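Local coordinates for uncharacterized protein YLR132C (Kluyveromyces marxianus, PDB 6PFQ), which probably trims the 3' end of U6 snRNA as the exoribonuclease Usb1, a member of the 2H phosphodiesterase superfamily, at residues 67-71 with 72-76; 104-107 with 108-112; 186-189 with 190-193. All coordinates share one frame; numbering follows the deposited sequence.

Interaction 1. Residues 67-71 with 72-76; sequences MMFAN and ESELE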
loop_
_atom_site.group_PDB
_atom_site.type_symbol
_atom_site.label_atom_id
_atom_site.label_comp_id
_atom_site.label_asym_id
_atom_site.label_seq_id
_atom_site.Cartn_x
_atom_site.Cartn_y
_atom_site.Cartn_z
ATOM N N MET A 67 9.254 -11.028 0.924
ATOM C CA MET A 67 10.462 -11.624 1.481
ATOM C C MET A 67 10.545 -13.073 1.050
ATOM O O MET A 67 9.660 -13.873 1.366
ATOM C CB MET A 67 10.502 -11.511 3.007
ATOM C CG MET A 67 10.548 -10.056 3.472
ATOM S SD MET A 67 10.605 -9.884 5.291
ATOM C CE MET A 67 8.918 -10.267 5.760
ATOM N N MET A 68 11.602 -13.416 0.335
ATOM C CA MET A 68 11.726 -14.768 -0.171
ATOM C C MET A 68 12.778 -15.481 0.655
ATOM O O MET A 68 13.979 -15.350 0.401
ATOM C CB MET A 68 12.053 -14.716 -1.653
ATOM C CG MET A 68 10.992 -13.866 -2.359
ATOM S SD MET A 68 11.177 -13.968 -4.124
ATOM C CE MET A 68 10.393 -12.417 -4.619
ATOM N N PHE A 69 12.317 -16.290 1.598
ATOM C CA PHE A 69 13.259 -16.997 2.445
ATOM C C PHE A 69 13.779 -18.247 1.750
ATOM O O PHE A 69 13.121 -18.831 0.873
ATOM C CB PHE A 69 12.578 -17.368 3.758
ATOM C CG PHE A 69 12.077 -16.169 4.532
ATOM C CD1 PHE A 69 12.922 -15.478 5.411
ATOM C CD2 PHE A 69 10.773 -15.729 4.387
ATOM C CE1 PHE A 69 12.462 -14.393 6.142
ATOM C CE2 PHE A 69 10.314 -14.632 5.110
ATOM C CZ PHE A 69 11.165 -13.962 5.973
ATOM N N ALA A 70 14.960 -18.698 2.213
ATOM C CA ALA A 70 15.653 -19.807 1.561
ATOM C C ALA A 70 14.996 -21.149 1.849
ATOM O O ALA A 70 15.123 -22.084 1.056
ATOM C CB ALA A 70 17.124 -19.833 1.983
ATOM N N ASN A 71 14.330 -21.280 2.988
ATOM C CA ASN A 71 13.718 -22.548 3.359
ATOM C C ASN A 71 12.735 -22.277 4.483
ATOM O O ASN A 71 12.649 -21.162 5.003
ATOM C CB ASN A 71 14.769 -23.585 3.785
ATOM C CG ASN A 71 15.782 -23.016 4.754
ATOM O OD1 ASN A 71 15.433 -22.596 5.859
ATOM N ND2 ASN A 71 17.039 -22.982 4.344
ATOM N N GLU A 72 11.989 -23.321 4.851
ATOM C CA GLU A 72 11.002 -23.180 5.913
ATOM C C GLU A 72 11.661 -22.820 7.237
ATOM O O GLU A 72 11.089 -22.064 8.031
ATOM C CB GLU A 72 10.185 -24.465 6.040
ATOM C CG GLU A 72 9.185 -24.484 7.187
ATOM C CD GLU A 72 8.336 -25.739 7.198
ATOM O OE1 GLU A 72 7.555 -25.929 6.245
ATOM O OE2 GLU A 72 8.454 -26.536 8.154
ATOM N N SER A 73 12.861 -23.342 7.496
ATOM C CA SER A 73 13.513 -23.035 8.763
ATOM C C SER A 73 13.861 -21.558 8.853
ATOM O O SER A 73 13.630 -20.918 9.889
ATOM C CB SER A 73 14.774 -23.883 8.941
ATOM O OG SER A 73 14.476 -25.267 8.986
ATOM N N GLU A 74 14.385 -20.986 7.770
ATOM C CA GLU A 74 14.742 -19.581 7.836
ATOM C C GLU A 74 13.484 -18.715 7.936
ATOM O O GLU A 74 13.441 -17.765 8.722
ATOM C CB GLU A 74 15.603 -19.184 6.635
ATOM C CG GLU A 74 15.761 -17.670 6.493
ATOM C CD GLU A 74 16.301 -17.218 5.142
ATOM O OE1 GLU A 74 17.239 -16.395 5.125
ATOM O OE2 GLU A 74 15.794 -17.664 4.098
ATOM N N LEU A 75 12.429 -19.074 7.198
ATOM C CA LEU A 75 11.136 -18.390 7.311
ATOM C C LEU A 75 10.677 -18.323 8.759
ATOM O O LEU A 75 10.338 -17.253 9.267
ATOM C CB LEU A 75 10.087 -19.125 6.470
ATOM C CG LEU A 75 8.599 -18.772 6.576
ATOM C CD1 LEU A 75 8.211 -17.637 5.672
ATOM C CD2 LEU A 75 7.775 -20.005 6.221
ATOM N N GLU A 76 10.680 -19.464 9.444
ATOM C CA GLU A 76 10.218 -19.505 10.830
ATOM C C GLU A 76 11.174 -18.772 11.766
ATOM O O GLU A 76 10.733 -18.017 12.640
ATOM C CB GLU A 76 10.056 -20.958 11.290
ATOM C CG GLU A 76 9.158 -21.837 10.433
ATOM C CD GLU A 76 9.237 -23.317 10.841
ATOM O OE1 GLU A 76 8.189 -23.998 10.826
ATOM O OE2 GLU A 76 10.342 -23.796 11.200
#
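The chain leaving strand 59-68 turns into helix 72-88, whose first i-to-i+4 bond is Leu75 N to Asn71 O, 3.0 Å long, nearly straight at the hydrogen and in the carbonyl plane; the turn brings Phe69 against Leu75. Asn71 is the N-cap. With chi1 at 47° its CG sits between its own backbone N and carbonyl carbon, and OD1 curls over the first turn to accept from Glu74 N at 2.7 Å. The side chain thus supplies an acceptor to one first-turn N-H that lacks a helical carbonyl, while Asn71 O starts the regular helical pattern.

Phe69 packs against the same turn from the strand side. Leu75 CA stands over one ring face, 3.9 Å from the centroid and only 21° off the normal, which qualifies as a CH-pi contact. Glu74 approaches the rim instead: its CG is 3.7 Å from Phe69 CD1, and its carboxylate carbon lies in the ring plane, with ring and carboxylate turned 74° apart. Extended, with CG anti to the backbone N, the Glu74 chain runs back toward Ala70 N, but the modelled separation from OE2 is too short to be trusted as a normal bond length. Pro139 and Met79 also touch the Phe69 side chain, which places it between this turn, the body of the helix and a neighbouring loop, away from the UMP site. Replacing Phe69 by an alanine would probably open a gap beside Leu75 and deprive the Glu74 chain of the ring edge it meets. On the face that Leu75 CA covers, out past the rim, Leu75 CD1 comes to 3.4 Å from Phe69 CD2.

Interaction 2. Residues 104-107 with 108-112; sequences VYEN and FDASL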
loop_
_atom_site.group_PDB
_atom_site.type_symbol
_atom_site.label_atom_id
_atom_site.label_comp_id
_atom_site.label_asym_id
_atom_site.label_seq_id
_atom_site.Cartn_x
_atom_site.Cartn_y
_atom_site.Cartn_z
ATOM N N VAL A 104 1.633 7.753 -7.806
ATOM C CA VAL A 104 1.320 6.561 -8.601
ATOM C C VAL A 104 2.503 5.621 -8.489
ATOM O O VAL A 104 3.639 6.016 -8.807
ATOM C CB VAL A 104 0.996 6.866 -10.070
ATOM C CG1 VAL A 104 0.612 5.533 -10.776
ATOM C CG2 VAL A 104 -0.197 7.895 -10.175
ATOM N N TYR A 105 2.257 4.437 -7.929
ATOM C CA TYR A 105 3.273 3.384 -7.773
ATOM C C TYR A 105 2.976 2.224 -8.712
ATOM O O TYR A 105 1.845 1.773 -8.782
ATOM C CB TYR A 105 3.287 2.832 -6.351
ATOM C CG TYR A 105 3.893 3.772 -5.311
ATOM C CD1 TYR A 105 5.263 3.965 -5.245
ATOM C CD2 TYR A 105 3.080 4.457 -4.402
ATOM C CE1 TYR A 105 5.840 4.810 -4.272
ATOM C CE2 TYR A 105 3.645 5.296 -3.431
ATOM C CZ TYR A 105 5.004 5.473 -3.383
ATOM O OH TYR A 105 5.551 6.291 -2.438
ATOM N N GLU A 106 4.013 1.683 -9.357
ATOM C CA GLU A 106 3.869 0.507 -10.211
ATOM C C GLU A 106 4.144 -0.769 -9.427
ATOM O O GLU A 106 4.933 -0.772 -8.469
ATOM C CB GLU A 106 4.832 0.601 -11.375
ATOM C CG GLU A 106 4.410 1.618 -12.348
ATOM C CD GLU A 106 5.264 1.579 -13.583
ATOM O OE1 GLU A 106 6.499 1.483 -13.440
ATOM O OE2 GLU A 106 4.696 1.642 -14.682
ATOM N N ASN A 107 3.478 -1.856 -9.823
ATOM C CA ASN A 107 3.794 -3.157 -9.244
ATOM C C ASN A 107 5.045 -3.727 -9.922
ATOM O O ASN A 107 5.676 -3.068 -10.754
ATOM C CB ASN A 107 2.603 -4.111 -9.321
ATOM C CG ASN A 107 2.217 -4.460 -10.761
ATOM O OD1 ASN A 107 2.587 -3.768 -11.689
ATOM N ND2 ASN A 107 1.470 -5.560 -10.931
ATOM N N PHE A 108 5.380 -4.998 -9.610
ATOM C CA PHE A 108 6.717 -5.524 -9.934
ATOM C C PHE A 108 6.974 -5.628 -11.438
ATOM O O PHE A 108 8.124 -5.522 -11.873
ATOM C CB PHE A 108 6.885 -6.900 -9.294
ATOM C CG PHE A 108 6.193 -7.985 -10.074
ATOM C CD1 PHE A 108 4.802 -8.081 -10.074
ATOM C CD2 PHE A 108 6.927 -8.898 -10.823
ATOM C CE1 PHE A 108 4.152 -9.079 -10.816
ATOM C CE2 PHE A 108 6.293 -9.879 -11.565
ATOM C CZ PHE A 108 4.909 -9.987 -11.559
ATOM N N ASP A 109 5.939 -5.846 -12.259
ATOM C CA ASP A 109 6.102 -6.011 -13.701
ATOM C C ASP A 109 5.553 -4.818 -14.464
ATOM O O ASP A 109 5.465 -4.857 -15.699
ATOM C CB ASP A 109 5.440 -7.299 -14.192
ATOM C CG ASP A 109 3.933 -7.308 -13.999
ATOM O OD1 ASP A 109 3.388 -6.379 -13.356
ATOM O OD2 ASP A 109 3.287 -8.263 -14.480
ATOM N N ALA A 110 5.231 -3.743 -13.748
ATOM C CA ALA A 110 4.665 -2.504 -14.286
ATOM C C ALA A 110 3.324 -2.736 -15.002
ATOM O O ALA A 110 2.865 -1.891 -15.790
ATOM C CB ALA A 110 5.656 -1.765 -15.200
ATOM N N SER A 111 2.638 -3.832 -14.700
ATOM C CA SER A 111 1.352 -4.040 -15.361
ATOM C C SER A 111 0.238 -3.207 -14.723
ATOM O O SER A 111 -0.773 -2.936 -15.394
ATOM C CB SER A 111 0.944 -5.510 -15.320
ATOM O OG SER A 111 0.948 -5.995 -13.989
ATOM N N LEU A 112 0.393 -2.835 -13.446
ATOM C CA LEU A 112 -0.642 -2.112 -12.722
ATOM C C LEU A 112 -0.054 -0.845 -12.140
ATOM O O LEU A 112 1.108 -0.836 -11.711
ATOM C CB LEU A 112 -1.225 -2.961 -11.597
ATOM C CG LEU A 112 -1.930 -4.263 -12.031
ATOM C CD1 LEU A 112 -2.329 -5.116 -10.796
ATOM C CD2 LEU A 112 -3.148 -3.922 -12.869
#
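A beta hairpin joins strand 102-106 to strand 112-119, and at its neck Asn107 and Leu112 bond twice. Asn107 N donates to Leu112 O at 3.2 Å, a main-chain link between the two arms. The return bond goes to a side chain: Leu112 N reaches Asn107 OD1 over 3.0 Å, with the donor 47° out of the amide plane. Asn107 can offer OD1 because chi1 (65°) holds its CG between the backbone N and the carbonyl carbon, swinging the amide back across the loop. Its ND2 lies against the Leu112 side chain, 3.8 Å from CG. Just before this neck, Glu106 CA makes a CA-H...O contact with Leu112 O.

Beyond it the chain reverses through a type I turn from Asn107 to Ala110, closed by Ala110 N to Asn107 O at 3.1 Å, the donor well above the carbonyl plane. An Asx turn overlaps it: Asp109 OD1 accepts from Ser111 N at 3.0 Å. The same oxygen takes Ser111 OG at 2.5 Å, on the syn side, and both donors arrive from one face of the carboxylate. Two bonds from one residue are likely to restrain the rotation of the Asp109 carboxylate. Asn162, from a loop outside the hairpin, bonds to Ala110 O through its ND2. Meanwhile Tyr105, on the first arm, stacks its ring with that of His154, a residue that binds UMP, so the hairpin borders the nucleotide site. The Glu106 carboxylate is bonded through OE2 to Gln113 NE2, and the methyl of Ala110 packs against it, CB 3.6 Å from Glu106 OE2.

Interaction 3. Residues 186-189 with 190-193; sequences EASD and RLPL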
loop_
_atom_site.group_PDB
_atom_site.type_symbol
_atom_site.label_atom_id
_atom_site.label_comp_id
_atom_site.label_asym_id
_atom_site.label_seq_id
_atom_site.Cartn_x
_atom_site.Cartn_y
_atom_site.Cartn_z
ATOM N N GLU A 186 -4.761 18.162 -11.952
ATOM C CA GLU A 186 -6.163 18.300 -12.331
ATOM C C GLU A 186 -7.128 17.465 -11.508
ATOM O O GLU A 186 -8.338 17.640 -11.673
ATOM C CB GLU A 186 -6.361 17.940 -13.821
ATOM C CG GLU A 186 -5.771 18.976 -14.783
ATOM C CD GLU A 186 -6.137 18.714 -16.240
ATOM O OE1 GLU A 186 -7.179 18.074 -16.499
ATOM O OE2 GLU A 186 -5.379 19.156 -17.133
ATOM N N ALA A 187 -6.650 16.567 -10.634
ATOM C CA ALA A 187 -7.552 15.648 -9.931
ATOM C C ALA A 187 -7.340 15.634 -8.417
ATOM O O ALA A 187 -7.692 14.653 -7.755
ATOM C CB ALA A 187 -7.403 14.231 -10.487
ATOM N N SER A 188 -6.837 16.727 -7.847
ATOM C CA SER A 188 -6.470 16.822 -6.431
ATOM C C SER A 188 -7.451 17.580 -5.525
ATOM O O SER A 188 -7.168 17.706 -4.334
ATOM C CB SER A 188 -5.095 17.506 -6.309
ATOM O OG SER A 188 -4.117 16.646 -6.861
ATOM N N ASP A 189 -8.562 18.119 -6.038
ATOM C CA ASP A 189 -9.331 19.059 -5.214
ATOM C C ASP A 189 -10.025 18.395 -4.035
ATOM O O ASP A 189 -10.396 19.090 -3.081
ATOM C CB ASP A 189 -10.387 19.811 -6.050
ATOM C CG ASP A 189 -9.765 20.710 -7.115
ATOM O OD1 ASP A 189 -8.533 20.889 -7.125
ATOM O OD2 ASP A 189 -10.507 21.258 -7.944
ATOM N N ARG A 190 -10.281 17.087 -4.092
ATOM C CA ARG A 190 -10.932 16.438 -2.964
ATOM C C ARG A 190 -9.928 15.780 -2.021
ATOM O O ARG A 190 -10.334 15.072 -1.100
ATOM C CB ARG A 190 -11.943 15.381 -3.434
ATOM C CG ARG A 190 -12.879 15.767 -4.612
ATOM C CD ARG A 190 -14.136 16.556 -4.126
ATOM N NE ARG A 190 -13.859 17.934 -3.694
ATOM C CZ ARG A 190 -13.710 18.976 -4.526
ATOM N NH1 ARG A 190 -13.771 18.805 -5.847
ATOM N NH2 ARG A 190 -13.499 20.188 -4.054
ATOM N N LEU A 191 -8.631 15.999 -2.210
ATOM C CA LEU A 191 -7.686 15.397 -1.279
ATOM C C LEU A 191 -7.813 15.903 0.155
ATOM O O LEU A 191 -7.616 15.086 1.074
ATOM C CB LEU A 191 -6.250 15.577 -1.793
ATOM C CG LEU A 191 -5.888 14.496 -2.832
ATOM C CD1 LEU A 191 -4.488 14.745 -3.384
ATOM C CD2 LEU A 191 -5.911 13.104 -2.184
ATOM N N PRO A 192 -8.161 17.166 0.431
ATOM C CA PRO A 192 -8.344 17.540 1.848
ATOM C C PRO A 192 -9.419 16.720 2.523
ATOM O O PRO A 192 -9.254 16.333 3.687
ATOM C CB PRO A 192 -8.695 19.033 1.785
ATOM C CG PRO A 192 -7.958 19.510 0.544
ATOM C CD PRO A 192 -8.143 18.343 -0.458
ATOM N N LEU A 193 -10.529 16.452 1.815
ATOM C CA LEU A 193 -11.584 15.602 2.354
ATOM C C LEU A 193 -11.063 14.191 2.625
ATOM O O LEU A 193 -11.388 13.577 3.647
ATOM C CB LEU A 193 -12.754 15.568 1.363
ATOM C CG LEU A 193 -13.890 14.592 1.668
ATOM C CD1 LEU A 193 -14.790 15.176 2.808
ATOM C CD2 LEU A 193 -14.717 14.302 0.415
HETATM O O HOH W 1 -9.332 14.780 -5.649
HETATM O O HOH W 2 -13.160 21.080 -7.440
#
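Ala187 O is held by Trp102 NE1 and by water W 1 at 2.7 Å, and the same water accepts from Arg190 N at 2.9 Å, bridging the link between helix 169-186 and helix 191-197. The link is a type I turn from Ser188 to Leu191. It is closed by Leu191 N to Ser188 O at 3.1 Å, with the donor 57° out of the carbonyl plane. Ser188 OG faces back to the preceding helix, where it bonds to Ala184 O.

Arg190 occupies the N-cap position, and its chain, bent at chi2 (-84°) and chi3 (72°), folds over its neighbour. Asp189 O lies over one face of the guanidinium, while NH1 comes to 3.5 Å from Asp189 CB. The two charges do not pair directly. Instead water W 2, in the guanidinium plane at its edge, accepts from Arg190 NH1 at 2.8 Å and donates to Asp189 OD2 at 2.7 Å. The opposite charges probably still attract weakly across this bridge. At the start of the helix, Pro192 CD rests 3.5 Å from Asp189 O.

In the fold
The three contacts follow one another along the chain as local turns between successive elements, and none touches another. Interaction 1 joins an outermost strand of the four-stranded antiparallel sheet to helix 72-88. Interaction 2 is a hairpin of the second, six-stranded sheet, about 26 Å from it between centres. Interaction 3 links two helices beside that second sheet, about 23 Å from interaction 2 between centres; strand 102-106 leads into the hairpin and, through Trp102, also touches 186-193. Interactions 1 and 3 lie on opposite sides of the chain's centre, about 43 Å apart between centres. Of the three, interaction 2 is the one bordering the UMP site, through Tyr105.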